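PDB 3I4J: aminotransferase, class III from Deinococcus radiodurans, which probably transfers amino groups between substrates with the help of pyridoxal phosphate, as other class III aminotransferases do. Local coordinates for residues Thr89-Val95 with Ala271-Pro277; Ile227-Val233 with Pro254-Gly260; Arg83-Leu87 with Ser242-Leu246; Gln111-Arg116 with Gln278-Val283. The protein carries 1 engineered substitution. All coordinates share one frame; numbering follows the deposited sequence.

Contacts 1 and 2 belong to one mixed beta sheet and share a seam, because strand 271-275 of contact 1 lies beside strand 256-259 of contact 2. Their centres are about 9 Å apart, and Leu259 N probably bonds to Gly272 O across 2.7 Å. Contact 3 covers one side of this seam: Glu232 of contact 2 reaches its loop, with OE1 2.9 Å from Ala245 N, and Leu274 of contact 1 packs on Val85. Contact 4 joins the helices that follow the two strands of contact 1 in the chain and is remote from contact 3, about 23 Å between centres. A bound sulfate, probably from the crystallisation liquor, lies about 6 Å from the Val233 side chain of contact 2.

Contact 1: Thr89-Val95 with Ala271-Pro277; sequences TFRFWAV and AGLLAAP
Phe90 lays its ring over the backbone of Ala276, beyond strands 91-95 and 271-275. Ala276 CA stands 3.5 Å from the centroid of the Phe90 ring, almost on its normal, a CH-pi contact, while Leu274 O meets the ring at its edge. A flat aromatic can lie close here, with Ala276 CB and Pro277 CD beside it. Leu274 faces Phe92 in a non-hydrogen-bonded antiparallel pair; with CG beside the backbone N (chi1 -76°), it brings CD2 to 3.7 Å from Phe92 CB. At the far end Val95 N bonds nearly straight to Ala271 O at 2.9 Å, and Ala271 CB rests against Val95 CG2. Gly272 suits its place: a CB would run into Trp93 O and the Phe92 ring, and its backbone angles alone call for glycine. On the face with Ala275, Arg91 leads away, and its NH1 bonds to Val4 O of the second subunit. Six backbone hydrogen bonds, two each in the pairs Arg91-Ala275, Trp93-Leu273 and Val95-Ala271, fix the register, while apolar side chains pack on both faces.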
loop_
_atom_site.group_PDB
_atom_site.type_symbol
_atom_site.label_atom_id
_atom_site.label_comp_id
_atom_site.label_asym_id
_atom_site.label_seq_id
_atom_site.Cartn_x
_atom_site.Cartn_y
_atom_site.Cartn_z
ATOM N N THR C 89 -4.529 -23.325 11.177
ATOM C CA THR C 89 -5.909 -22.929 11.437
ATOM C C THR C 89 -6.132 -21.419 11.427
ATOM O O THR C 89 -7.266 -20.960 11.536
ATOM C CB THR C 89 -6.389 -23.436 12.812
ATOM O OG1 THR C 89 -5.640 -22.780 13.843
ATOM C CG2 THR C 89 -6.194 -24.940 12.933
ATOM N N PHE C 90 -5.056 -20.648 11.297
ATOM C CA PHE C 90 -5.167 -19.193 11.312
ATOM C C PHE C 90 -5.797 -18.583 10.060
ATOM O O PHE C 90 -5.753 -19.170 8.971
ATOM C CB PHE C 90 -3.788 -18.567 11.567
ATOM C CG PHE C 90 -3.349 -18.630 13.008
ATOM C CD1 PHE C 90 -3.513 -19.796 13.753
ATOM C CD2 PHE C 90 -2.756 -17.527 13.615
ATOM C CE1 PHE C 90 -3.091 -19.861 15.082
ATOM C CE2 PHE C 90 -2.328 -17.578 14.941
ATOM C CZ PHE C 90 -2.495 -18.749 15.677
ATOM N N ARG C 91 -6.376 -17.398 10.242
ATOM C CA ARG C 91 -7.054 -16.659 9.179
ATOM C C ARG C 91 -6.170 -15.549 8.629
ATOM O O ARG C 91 -5.646 -14.736 9.383
ATOM C CB ARG C 91 -8.348 -16.062 9.718
ATOM C CG ARG C 91 -9.381 -17.105 10.116
ATOM C CD ARG C 91 -10.124 -17.641 8.895
ATOM N NE ARG C 91 -11.151 -18.605 9.272
ATOM C CZ ARG C 91 -12.227 -18.879 8.539
ATOM N NH1 ARG C 91 -12.428 -18.257 7.381
ATOM N NH2 ARG C 91 -13.100 -19.779 8.962
ATOM N N PHE C 92 -6.046 -15.516 7.305
ATOM C CA PHE C 92 -5.206 -14.555 6.603
ATOM C C PHE C 92 -5.941 -13.303 6.126
ATOM O O PHE C 92 -6.883 -13.375 5.337
ATOM C CB PHE C 92 -4.543 -15.250 5.406
ATOM C CG PHE C 92 -3.626 -14.359 4.606
ATOM C CD1 PHE C 92 -2.561 -13.697 5.220
ATOM C CD2 PHE C 92 -3.822 -14.188 3.238
ATOM C CE1 PHE C 92 -1.708 -12.881 4.479
ATOM C CE2 PHE C 92 -2.972 -13.374 2.491
ATOM C CZ PHE C 92 -1.914 -12.719 3.114
ATOM N N TRP C 93 -5.485 -12.159 6.620
ATOM C CA TRP C 93 -6.031 -10.859 6.254
ATOM C C TRP C 93 -4.969 -10.236 5.348
ATOM O O TRP C 93 -3.913 -9.805 5.816
ATOM C CB TRP C 93 -6.240 -10.010 7.509
ATOM C CG TRP C 93 -6.580 -8.571 7.232
ATOM C CD1 TRP C 93 -5.816 -7.475 7.526
ATOM C CD2 TRP C 93 -7.775 -8.074 6.622
ATOM N NE1 TRP C 93 -6.464 -6.326 7.139
ATOM C CE2 TRP C 93 -7.670 -6.665 6.580
ATOM C CE3 TRP C 93 -8.930 -8.685 6.107
ATOM C CZ2 TRP C 93 -8.677 -5.853 6.045
ATOM C CZ3 TRP C 93 -9.934 -7.876 5.575
ATOM C CH2 TRP C 93 -9.799 -6.473 5.549
ATOM N N ALA C 94 -5.252 -10.207 4.049
ATOM C CA ALA C 94 -4.304 -9.687 3.074
ATOM C C ALA C 94 -4.421 -8.187 2.850
ATOM O O ALA C 94 -5.522 -7.648 2.762
ATOM C CB ALA C 94 -4.485 -10.420 1.735
ATOM N N VAL C 95 -3.272 -7.525 2.777
ATOM C CA VAL C 95 -3.212 -6.093 2.503
ATOM C C VAL C 95 -2.032 -5.835 1.562
ATOM O O VAL C 95 -1.382 -6.781 1.099
ATOM C CB VAL C 95 -3.079 -5.242 3.798
ATOM C CG1 VAL C 95 -4.367 -5.331 4.603
ATOM C CG2 VAL C 95 -1.887 -5.699 4.625
ATOM N N ALA C 271 1.238 -7.942 1.804
ATOM C CA ALA C 271 1.503 -8.036 3.235
ATOM C C ALA C 271 0.218 -8.563 3.860
ATOM O O ALA C 271 -0.758 -8.829 3.158
ATOM C CB ALA C 271 1.836 -6.657 3.807
ATOM N N GLY C 272 0.202 -8.706 5.176
ATOM C CA GLY C 272 -1.004 -9.196 5.807
ATOM C C GLY C 272 -0.740 -9.728 7.191
ATOM O O GLY C 272 0.353 -9.570 7.728
ATOM N N LEU C 273 -1.756 -10.343 7.778
ATOM C CA LEU C 273 -1.613 -10.917 9.103
ATOM C C LEU C 273 -2.354 -12.239 9.166
ATOM O O LEU C 273 -3.247 -12.509 8.359
ATOM C CB LEU C 273 -2.144 -9.951 10.174
ATOM C CG LEU C 273 -3.599 -9.478 10.145
ATOM C CD1 LEU C 273 -4.521 -10.586 10.642
ATOM C CD2 LEU C 273 -3.745 -8.250 11.031
ATOM N N LEU C 274 -1.943 -13.077 10.109
ATOM C CA LEU C 274 -2.579 -14.371 10.327
ATOM C C LEU C 274 -3.093 -14.289 11.750
ATOM O O LEU C 274 -2.321 -14.030 12.675
ATOM C CB LEU C 274 -1.569 -15.514 10.190
ATOM C CG LEU C 274 -1.150 -15.896 8.766
ATOM C CD1 LEU C 274 0.060 -16.829 8.819
ATOM C CD2 LEU C 274 -2.325 -16.564 8.046
ATOM N N ALA C 275 -4.400 -14.472 11.916
ATOM C CA ALA C 275 -5.022 -14.398 13.232
ATOM C C ALA C 275 -5.541 -15.748 13.702
ATOM O O ALA C 275 -6.062 -16.537 12.914
ATOM C CB ALA C 275 -6.158 -13.385 13.211
ATOM N N ALA C 276 -5.401 -16.006 14.998
ATOM C CA ALA C 276 -5.870 -17.257 15.579
ATOM C C ALA C 276 -7.383 -17.342 15.379
ATOM O O ALA C 276 -8.073 -16.325 15.421
ATOM C CB ALA C 276 -5.534 -17.290 17.066
ATOM N N PRO C 277 -7.917 -18.560 15.162
ATOM C CA PRO C 277 -9.358 -18.774 14.955
ATOM C C PRO C 277 -10.224 -18.055 15.988
ATOM O O PRO C 277 -11.236 -17.445 15.649
ATOM C CB PRO C 277 -9.501 -20.291 15.057
ATOM C CG PRO C 277 -8.213 -20.785 14.536
ATOM C CD PRO C 277 -7.196 -19.845 15.159
#

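Contact 2: Ile227-Val233 with Pro254-Gly260; sequences IFIADEV and PDIAVLG
Asp255 and Phe228 open a parallel strand pairing within the mixed sheet of the large domain of a fold type I aminotransferase. The carboxylate oxygen Asp255 OD2 takes the amide of Phe228 through its anti lone pair, with Phe228 N 2.8 Å away and the N-H nearly straight at 171°. Phe228 O is gripped by two amides, Asp255 N and Ile256 N. Further on, Ala230 N reaches Ile256 O at 2.8 Å, and the N-H of Val258 points straight at Ala230 O (178°), the donor lying nearly along the C=O axis. Branched side chains pack beside these bonds: Ile229 CG2 lies 3.7 Å from Val258 CG2, and Val233 CG2 3.7 Å from Val258 CG1, while Pro254 CB rests on one face of the Phe228 ring and on Ala230 CB, where a small residue leaves room for it.

Outside the pair, Arg218 makes a salt bridge to Asp255 OD2. A leucine in place of Asp255 would probably leave both the Phe228 amide and the Arg218 guanidinium without their shared acceptor. At the strand's other end Asp231 OD1 accepts from Val233 N at 3.1 Å, an Asx turn; relatives carry at this place the aspartate that faces the cofactor's pyridine nitrogen, and Asp231 is consistent with that role. Beyond it a water joins the two segments, donating to Glu232 O at 2.9 Å and accepting from Gly260 N at 3.1 Å.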
loop_
_atom_site.group_PDB
_atom_site.type_symbol
_atom_site.label_atom_id
_atom_site.label_comp_id
_atom_site.label_asym_id
_atom_site.label_seq_id
_atom_site.Cartn_x
_atom_site.Cartn_y
_atom_site.Cartn_z
ATOM N N ILE C 227 -3.473 -10.052 23.910
ATOM C CA ILE C 227 -3.138 -10.567 22.588
ATOM C C ILE C 227 -1.645 -10.415 22.308
ATOM O O ILE C 227 -1.092 -9.325 22.443
ATOM C CB ILE C 227 -3.926 -9.805 21.485
ATOM C CG1 ILE C 227 -5.430 -10.075 21.630
ATOM C CG2 ILE C 227 -3.441 -10.222 20.104
ATOM C CD1 ILE C 227 -5.830 -11.507 21.357
ATOM N N PHE C 228 -0.997 -11.512 21.927
ATOM C CA PHE C 228 0.425 -11.487 21.609
ATOM C C PHE C 228 0.557 -11.341 20.091
ATOM O O PHE C 228 0.144 -12.215 19.316
ATOM C CB PHE C 228 1.090 -12.776 22.113
ATOM C CG PHE C 228 2.555 -12.901 21.773
ATOM C CD1 PHE C 228 3.344 -11.779 21.519
ATOM C CD2 PHE C 228 3.157 -14.156 21.755
ATOM C CE1 PHE C 228 4.709 -11.913 21.253
ATOM C CE2 PHE C 228 4.517 -14.300 21.492
ATOM C CZ PHE C 228 5.296 -13.175 21.241
ATOM N N ILE C 229 1.100 -10.202 19.670
ATOM C CA ILE C 229 1.276 -9.922 18.250
ATOM C C ILE C 229 2.749 -10.028 17.891
ATOM O O ILE C 229 3.579 -9.356 18.489
ATOM C CB ILE C 229 0.799 -8.491 17.894
ATOM C CG1 ILE C 229 -0.661 -8.297 18.320
ATOM C CG2 ILE C 229 0.940 -8.255 16.394
ATOM C CD1 ILE C 229 -1.147 -6.851 18.231
ATOM N N ALA C 230 3.072 -10.883 16.925
ATOM C CA ALA C 230 4.450 -11.030 16.483
ATOM C C ALA C 230 4.612 -10.248 15.184
ATOM O O ALA C 230 3.965 -10.561 14.181
ATOM C CB ALA C 230 4.789 -12.493 16.249
ATOM N N ASP C 231 5.456 -9.223 15.221
ATOM C CA ASP C 231 5.713 -8.406 14.040
ATOM C C ASP C 231 6.830 -9.097 13.270
ATOM O O ASP C 231 8.014 -8.943 13.591
ATOM C CB ASP C 231 6.145 -6.993 14.449
ATOM C CG ASP C 231 6.414 -6.096 13.250
ATOM O OD1 ASP C 231 6.534 -6.623 12.130
ATOM O OD2 ASP C 231 6.523 -4.866 13.430
ATOM N N GLU C 232 6.438 -9.879 12.267
ATOM C CA GLU C 232 7.384 -10.627 11.445
ATOM C C GLU C 232 7.532 -10.008 10.061
ATOM O O GLU C 232 7.955 -10.681 9.120
ATOM C CB GLU C 232 6.917 -12.079 11.303
ATOM C CG GLU C 232 6.820 -12.831 12.628
ATOM C CD GLU C 232 7.950 -13.825 12.843
ATOM O OE1 GLU C 232 8.920 -13.831 12.053
ATOM O OE2 GLU C 232 7.868 -14.608 13.817
ATOM N N VAL C 233 7.197 -8.726 9.935
ATOM C CA VAL C 233 7.293 -8.076 8.631
ATOM C C VAL C 233 8.686 -8.234 8.026
ATOM O O VAL C 233 8.827 -8.401 6.817
ATOM C CB VAL C 233 6.921 -6.575 8.719
ATOM C CG1 VAL C 233 7.154 -5.896 7.379
ATOM C CG2 VAL C 233 5.454 -6.435 9.116
ATOM N N PRO C 254 2.126 -16.934 18.113
ATOM C CA PRO C 254 1.445 -15.739 18.603
ATOM C C PRO C 254 -0.055 -15.853 18.356
ATOM O O PRO C 254 -0.523 -16.854 17.809
ATOM C CB PRO C 254 2.073 -14.637 17.764
ATOM C CG PRO C 254 2.173 -15.302 16.414
ATOM C CD PRO C 254 2.619 -16.733 16.736
ATOM N N ASP C 255 -0.800 -14.834 18.774
ATOM C CA ASP C 255 -2.236 -14.798 18.548
ATOM C C ASP C 255 -2.457 -14.130 17.187
ATOM O O ASP C 255 -3.427 -14.414 16.492
ATOM C CB ASP C 255 -2.926 -14.019 19.664
ATOM C CG ASP C 255 -2.749 -14.681 21.017
ATOM O OD1 ASP C 255 -3.039 -15.894 21.116
ATOM O OD2 ASP C 255 -2.320 -14.001 21.974
ATOM N N ILE C 256 -1.531 -13.250 16.816
ATOM C CA ILE C 256 -1.568 -12.565 15.521
ATOM C C ILE C 256 -0.136 -12.447 15.000
ATOM O O ILE C 256 0.744 -11.979 15.718
ATOM C CB ILE C 256 -2.132 -11.130 15.623
ATOM C CG1 ILE C 256 -3.593 -11.155 16.064
ATOM C CG2 ILE C 256 -2.018 -10.440 14.261
ATOM C CD1 ILE C 256 -4.165 -9.766 16.358
ATOM N N ALA C 257 0.097 -12.893 13.766
ATOM C CA ALA C 257 1.416 -12.794 13.152
ATOM C C ALA C 257 1.303 -11.800 11.999
ATOM O O ALA C 257 0.457 -11.965 11.119
ATOM C CB ALA C 257 1.872 -14.153 12.631
ATOM N N VAL C 258 2.137 -10.765 12.020
ATOM C CA VAL C 258 2.121 -9.743 10.973
ATOM C C VAL C 258 3.205 -10.029 9.941
ATOM O O VAL C 258 4.377 -10.188 10.288
ATOM C CB VAL C 258 2.351 -8.340 11.567
ATOM C CG1 VAL C 258 2.104 -7.269 10.494
ATOM C CG2 VAL C 258 1.429 -8.129 12.755
ATOM N N LEU C 259 2.807 -10.073 8.669
ATOM C CA LEU C 259 3.720 -10.373 7.573
ATOM C C LEU C 259 3.800 -9.235 6.558
ATOM O O LEU C 259 2.879 -8.432 6.438
ATOM C CB LEU C 259 3.264 -11.650 6.864
ATOM C CG LEU C 259 3.011 -12.840 7.793
ATOM C CD1 LEU C 259 2.347 -13.983 7.027
ATOM C CD2 LEU C 259 4.332 -13.275 8.399
ATOM N N GLY C 260 4.912 -9.180 5.831
ATOM C CA GLY C 260 5.097 -8.142 4.831
ATOM C C GLY C 260 6.406 -8.311 4.083
ATOM O O GLY C 260 7.057 -9.348 4.200
HETATM O O HOH W 1 6.959 -11.438 6.521
#

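Contact 3: Arg83-Leu87 with Ser242-Leu246; sequences RFVGL and SPLAL
Phe84 sets its ring anti to the backbone N (chi1 172°), which carries one face of the ring against Pro243, and Leu244 turns CG beside its own N (chi1 -71°) to extend its branches toward Val85 and Leu87. Segment 83-87 holds the C-terminal end of helix 72-84 and the turn that follows, closed by a Schellman motif: Gly86 has a phi of 78°, a value that favours glycine, and its N returns to Arg83 O. Pro243 CB hangs over the Phe84 face, off centre toward the rim, 4.2 Å from the ring centroid in a CH-pi contact. The same CB lies 3.5 Å from Phe84 O, so the compact proline ring settles on the last helical turn.

Leu244 supplies the deeper half. Its CG is 3.6 Å from Val85 CB, and its CD1 comes 3.8 Å from Leu87 CD1, the two leucines crossing at about a right angle. An alanine in place of Leu244 would remove CG and both methyls, which is likely to open a gap beside Val85 and Leu87. Behind the contact, helices 300-315 and 318-339 pack on Phe84, and Leu274 of strand 271-275 touches both Val85 and Leu87. Within the loop, Ser242 OG donates to Leu244 O at 2.7 Å, bracing the turn at Pro243. The polar link between the segments is a water that donates to Val85 O at 3.3 Å and accepts from Leu244 N at 3.1 Å.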
loop_
_atom_site.group_PDB
_atom_site.type_symbol
_atom_site.label_atom_id
_atom_site.label_comp_id
_atom_site.label_asym_id
_atom_site.label_seq_id
_atom_site.Cartn_x
_atom_site.Cartn_y
_atom_site.Cartn_z
ATOM N N ARG C 83 -0.369 -23.012 6.465
ATOM C CA ARG C 83 0.316 -24.279 6.707
ATOM C C ARG C 83 1.838 -24.135 6.722
ATOM O O ARG C 83 2.516 -24.728 7.562
ATOM C CB ARG C 83 -0.108 -25.320 5.662
ATOM C CG ARG C 83 -1.551 -25.793 5.825
ATOM C CD ARG C 83 -1.880 -26.975 4.913
ATOM N NE ARG C 83 -2.022 -26.607 3.504
ATOM C CZ ARG C 83 -3.080 -25.984 2.989
ATOM N NH1 ARG C 83 -4.105 -25.646 3.764
ATOM N NH2 ARG C 83 -3.121 -25.712 1.689
ATOM N N PHE C 84 2.376 -23.342 5.799
ATOM C CA PHE C 84 3.818 -23.142 5.733
ATOM C C PHE C 84 4.391 -22.597 7.037
ATOM O O PHE C 84 5.387 -23.116 7.549
ATOM C CB PHE C 84 4.187 -22.177 4.598
ATOM C CG PHE C 84 5.640 -21.779 4.597
ATOM C CD1 PHE C 84 6.636 -22.724 4.362
ATOM C CD2 PHE C 84 6.016 -20.467 4.886
ATOM C CE1 PHE C 84 7.981 -22.372 4.419
ATOM C CE2 PHE C 84 7.359 -20.104 4.945
ATOM C CZ PHE C 84 8.346 -21.055 4.713
ATOM N N VAL C 85 3.759 -21.561 7.581
ATOM C CA VAL C 85 4.262 -20.946 8.807
ATOM C C VAL C 85 3.918 -21.683 10.091
ATOM O O VAL C 85 4.235 -21.209 11.179
ATOM C CB VAL C 85 3.797 -19.477 8.932
ATOM C CG1 VAL C 85 4.233 -18.701 7.699
ATOM C CG2 VAL C 85 2.286 -19.405 9.094
ATOM N N GLY C 86 3.268 -22.835 9.969
ATOM C CA GLY C 86 2.929 -23.608 11.155
ATOM C C GLY C 86 1.738 -23.094 11.937
ATOM O O GLY C 86 1.630 -23.329 13.145
ATOM N N LEU C 87 0.843 -22.385 11.251
ATOM C CA LEU C 87 -0.373 -21.844 11.858
ATOM C C LEU C 87 -1.516 -22.256 10.930
ATOM O O LEU C 87 -2.292 -21.418 10.478
ATOM C CB LEU C 87 -0.290 -20.314 11.935
ATOM C CG LEU C 87 0.912 -19.734 12.690
ATOM C CD1 LEU C 87 0.900 -18.211 12.591
ATOM C CD2 LEU C 87 0.856 -20.172 14.155
ATOM N N SER C 242 13.698 -19.948 9.770
ATOM C CA SER C 242 12.479 -20.590 10.261
ATOM C C SER C 242 11.298 -19.938 9.529
ATOM O O SER C 242 11.378 -18.766 9.155
ATOM C CB SER C 242 12.359 -20.364 11.775
ATOM O OG SER C 242 11.144 -20.873 12.298
ATOM N N PRO C 243 10.199 -20.685 9.296
ATOM C CA PRO C 243 9.053 -20.080 8.599
ATOM C C PRO C 243 8.722 -18.731 9.237
ATOM O O PRO C 243 8.550 -17.731 8.543
ATOM C CB PRO C 243 7.954 -21.117 8.784
ATOM C CG PRO C 243 8.738 -22.410 8.725
ATOM C CD PRO C 243 9.935 -22.104 9.609
ATOM N N LEU C 244 8.614 -18.727 10.563
ATOM C CA LEU C 244 8.392 -17.501 11.326
ATOM C C LEU C 244 9.514 -17.531 12.360
ATOM O O LEU C 244 9.786 -18.576 12.955
ATOM C CB LEU C 244 7.025 -17.499 12.020
ATOM C CG LEU C 244 5.794 -17.346 11.120
ATOM C CD1 LEU C 244 4.532 -17.489 11.953
ATOM C CD2 LEU C 244 5.826 -15.986 10.425
ATOM N N ALA C 245 10.180 -16.398 12.561
ATOM C CA ALA C 245 11.293 -16.334 13.508
ATOM C C ALA C 245 10.897 -16.695 14.930
ATOM O O ALA C 245 11.695 -17.273 15.675
ATOM C CB ALA C 245 11.917 -14.936 13.486
ATOM N N LEU C 246 9.670 -16.355 15.310
ATOM C CA LEU C 246 9.188 -16.631 16.664
ATOM C C LEU C 246 9.276 -18.109 17.025
ATOM O O LEU C 246 9.542 -18.460 18.178
ATOM C CB LEU C 246 7.739 -16.159 16.818
ATOM C CG LEU C 246 7.147 -16.226 18.231
ATOM C CD1 LEU C 246 7.956 -15.322 19.155
ATOM C CD2 LEU C 246 5.681 -15.796 18.219
HETATM O O HOH W 2 7.437 -21.301 11.893
#

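Contact 4: Gln111-Arg116 with Gln278-Val283; sequences QYHVER and QVYETV
Tyr112 and Thr282 meet where helices 98-115 and 277-284 cross, the axes of the short segments 9.1 Å apart at closest and at an angle of 59°. The apolar contacts centre on the tyrosine: chi1 of 175° swings CG away from the backbone N and sends the ring's CD1-CE1 side to Thr282 and Val279. Its CD1 lies 3.7 Å from Thr282 CB. Tyr112 OH reaches 3.6 Å from Gln278 CG, which approaches at the ring edge; the Gln278 amide is turned 63° from the ring plane. Thr282 also lends its methyl: CG2 sits 3.5 Å from Glu115 CB. Val283, whose placement is doubtful, has CG2 beside the Gln111 amide.

The polar bonds are internal. Gln111 NE2 donates to Glu115 OE2 at 3.1 Å, near the plane of its own amide. Thr282 OG1 donates to Gln278 O at 2.8 Å, from the opposite face of that carbonyl to Thr282 N. Threonine fits its place, since the hydroxyl turns back to its helix while the methyl faces the neighbour. Tyr112 and Val279 both pack on Ile227, and Tyr280 meets Phe5 of the second subunit edge-to-face. Close fit and dispersion therefore join the helices, while these side-chain hydrogen bonds stay within each.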
loop_
_atom_site.group_PDB
_atom_site.type_symbol
_atom_site.label_atom_id
_atom_site.label_comp_id
_atom_site.label_asym_id
_atom_site.label_seq_id
_atom_site.Cartn_x
_atom_site.Cartn_y
_atom_site.Cartn_z
ATOM N N GLN C 111 -10.397 -4.443 18.905
ATOM C CA GLN C 111 -11.754 -4.927 18.662
ATOM C C GLN C 111 -12.050 -6.233 19.394
ATOM O O GLN C 111 -13.152 -6.432 19.899
ATOM C CB GLN C 111 -12.008 -5.136 17.167
ATOM C CG GLN C 111 -13.442 -5.573 16.888
ATOM C CD GLN C 111 -13.780 -5.613 15.415
ATOM O OE1 GLN C 111 -12.976 -5.221 14.568
ATOM N NE2 GLN C 111 -14.983 -6.086 15.100
ATOM N N TYR C 112 -11.066 -7.122 19.438
ATOM C CA TYR C 112 -11.223 -8.408 20.110
ATOM C C TYR C 112 -11.758 -8.238 21.536
ATOM O O TYR C 112 -12.734 -8.880 21.926
ATOM C CB TYR C 112 -9.878 -9.136 20.146
ATOM C CG TYR C 112 -9.873 -10.433 20.928
ATOM C CD1 TYR C 112 -10.423 -11.597 20.392
ATOM C CD2 TYR C 112 -9.304 -10.496 22.202
ATOM C CE1 TYR C 112 -10.406 -12.800 21.106
ATOM C CE2 TYR C 112 -9.281 -11.691 22.925
ATOM C CZ TYR C 112 -9.832 -12.837 22.370
ATOM O OH TYR C 112 -9.802 -14.025 23.069
ATOM N N HIS C 113 -11.120 -7.369 22.311
ATOM C CA HIS C 113 -11.542 -7.147 23.690
ATOM C C HIS C 113 -12.869 -6.414 23.809
ATOM O O HIS C 113 -13.647 -6.669 24.732
ATOM C CB HIS C 113 -10.436 -6.416 24.445
ATOM C CG HIS C 113 -9.202 -7.244 24.605
ATOM N ND1 HIS C 113 -7.964 -6.838 24.155
ATOM C CD2 HIS C 113 -9.034 -8.495 25.095
ATOM C CE1 HIS C 113 -7.087 -7.805 24.360
ATOM N NE2 HIS C 113 -7.711 -8.822 24.928
ATOM N N VAL C 114 -13.135 -5.507 22.876
ATOM C CA VAL C 114 -14.391 -4.770 22.890
ATOM C C VAL C 114 -15.563 -5.718 22.629
ATOM O O VAL C 114 -16.615 -5.616 23.271
ATOM C CB VAL C 114 -14.390 -3.648 21.825
ATOM C CG1 VAL C 114 -15.806 -3.117 21.623
ATOM C CG2 VAL C 114 -13.467 -2.516 22.268
ATOM N N GLU C 115 -15.376 -6.648 21.698
ATOM C CA GLU C 115 -16.419 -7.612 21.357
ATOM C C GLU C 115 -16.727 -8.525 22.538
ATOM O O GLU C 115 -17.863 -8.977 22.704
ATOM C CB GLU C 115 -15.987 -8.482 20.175
ATOM C CG GLU C 115 -15.808 -7.753 18.849
ATOM C CD GLU C 115 -17.104 -7.180 18.306
ATOM O OE1 GLU C 115 -18.184 -7.643 18.733
ATOM O OE2 GLU C 115 -17.042 -6.274 17.440
ATOM N N ARG C 116 -15.710 -8.797 23.348
ATOM C CA ARG C 116 -15.865 -9.670 24.508
ATOM C C ARG C 116 -16.388 -8.942 25.742
ATOM O O ARG C 116 -16.489 -9.530 26.822
ATOM C CB ARG C 116 -14.530 -10.347 24.840
ATOM C CG ARG C 116 -13.981 -11.227 23.732
ATOM C CD ARG C 116 -12.644 -11.808 24.144
ATOM N NE ARG C 116 -12.797 -12.657 25.320
ATOM C CZ ARG C 116 -11.794 -13.074 26.080
ATOM N NH1 ARG C 116 -10.549 -12.720 25.789
ATOM N NH2 ARG C 116 -12.035 -13.841 27.133
ATOM N N GLN C 278 -9.817 -18.138 17.250
ATOM C CA GLN C 278 -10.531 -17.501 18.356
ATOM C C GLN C 278 -10.707 -16.000 18.126
ATOM O O GLN C 278 -11.780 -15.444 18.353
ATOM C CB GLN C 278 -9.755 -17.733 19.657
ATOM C CG GLN C 278 -10.122 -16.816 20.811
ATOM C CD GLN C 278 -11.422 -17.197 21.482
ATOM O OE1 GLN C 278 -12.492 -17.144 20.872
ATOM N NE2 GLN C 278 -11.338 -17.590 22.749
ATOM N N VAL C 279 -9.640 -15.347 17.684
ATOM C CA VAL C 279 -9.684 -13.914 17.434
ATOM C C VAL C 279 -10.585 -13.605 16.235
ATOM O O VAL C 279 -11.414 -12.697 16.291
ATOM C CB VAL C 279 -8.271 -13.364 17.181
ATOM C CG1 VAL C 279 -8.338 -11.880 16.849
ATOM C CG2 VAL C 279 -7.404 -13.598 18.421
ATOM N N TYR C 280 -10.423 -14.367 15.159
ATOM C CA TYR C 280 -11.235 -14.179 13.954
ATOM C C TYR C 280 -12.723 -14.355 14.260
ATOM O O TYR C 280 -13.547 -13.508 13.910
ATOM C CB TYR C 280 -10.821 -15.188 12.876
ATOM C CG TYR C 280 -11.707 -15.187 11.648
ATOM C CD1 TYR C 280 -11.772 -14.074 10.811
ATOM C CD2 TYR C 280 -12.477 -16.305 11.319
ATOM C CE1 TYR C 280 -12.583 -14.068 9.675
ATOM C CE2 TYR C 280 -13.294 -16.311 10.187
ATOM C CZ TYR C 280 -13.341 -15.188 9.371
ATOM O OH TYR C 280 -14.154 -15.186 8.262
ATOM N N GLU C 281 -13.064 -15.460 14.917
ATOM C CA GLU C 281 -14.457 -15.750 15.257
ATOM C C GLU C 281 -15.087 -14.685 16.154
ATOM O O GLU C 281 -16.280 -14.397 16.044
ATOM C CB GLU C 281 -14.553 -17.117 15.934
ATOM C CG GLU C 281 -14.148 -18.281 15.049
ATOM C CD GLU C 281 -14.038 -19.583 15.822
ATOM O OE1 GLU C 281 -14.941 -19.863 16.642
ATOM O OE2 GLU C 281 -13.057 -20.329 15.606
ATOM N N THR C 282 -14.292 -14.101 17.044
ATOM C CA THR C 282 -14.786 -13.065 17.947
ATOM C C THR C 282 -15.167 -11.804 17.176
ATOM O O THR C 282 -16.204 -11.188 17.435
ATOM C CB THR C 282 -13.721 -12.699 19.007
ATOM O OG1 THR C 282 -13.513 -13.820 19.874
ATOM C CG2 THR C 282 -14.159 -11.498 19.832
ATOM N N VAL C 283 -14.327 -11.424 16.220
ATOM C CA VAL C 283 -14.588 -10.235 15.424
ATOM C C VAL C 283 -15.714 -10.466 14.410
ATOM O O VAL C 283 -16.487 -9.553 14.121
ATOM C CB VAL C 283 -13.295 -9.750 14.701
ATOM C CG1 VAL C 283 -12.733 -10.849 13.829
ATOM C CG2 VAL C 283 -13.592 -8.523 13.866
#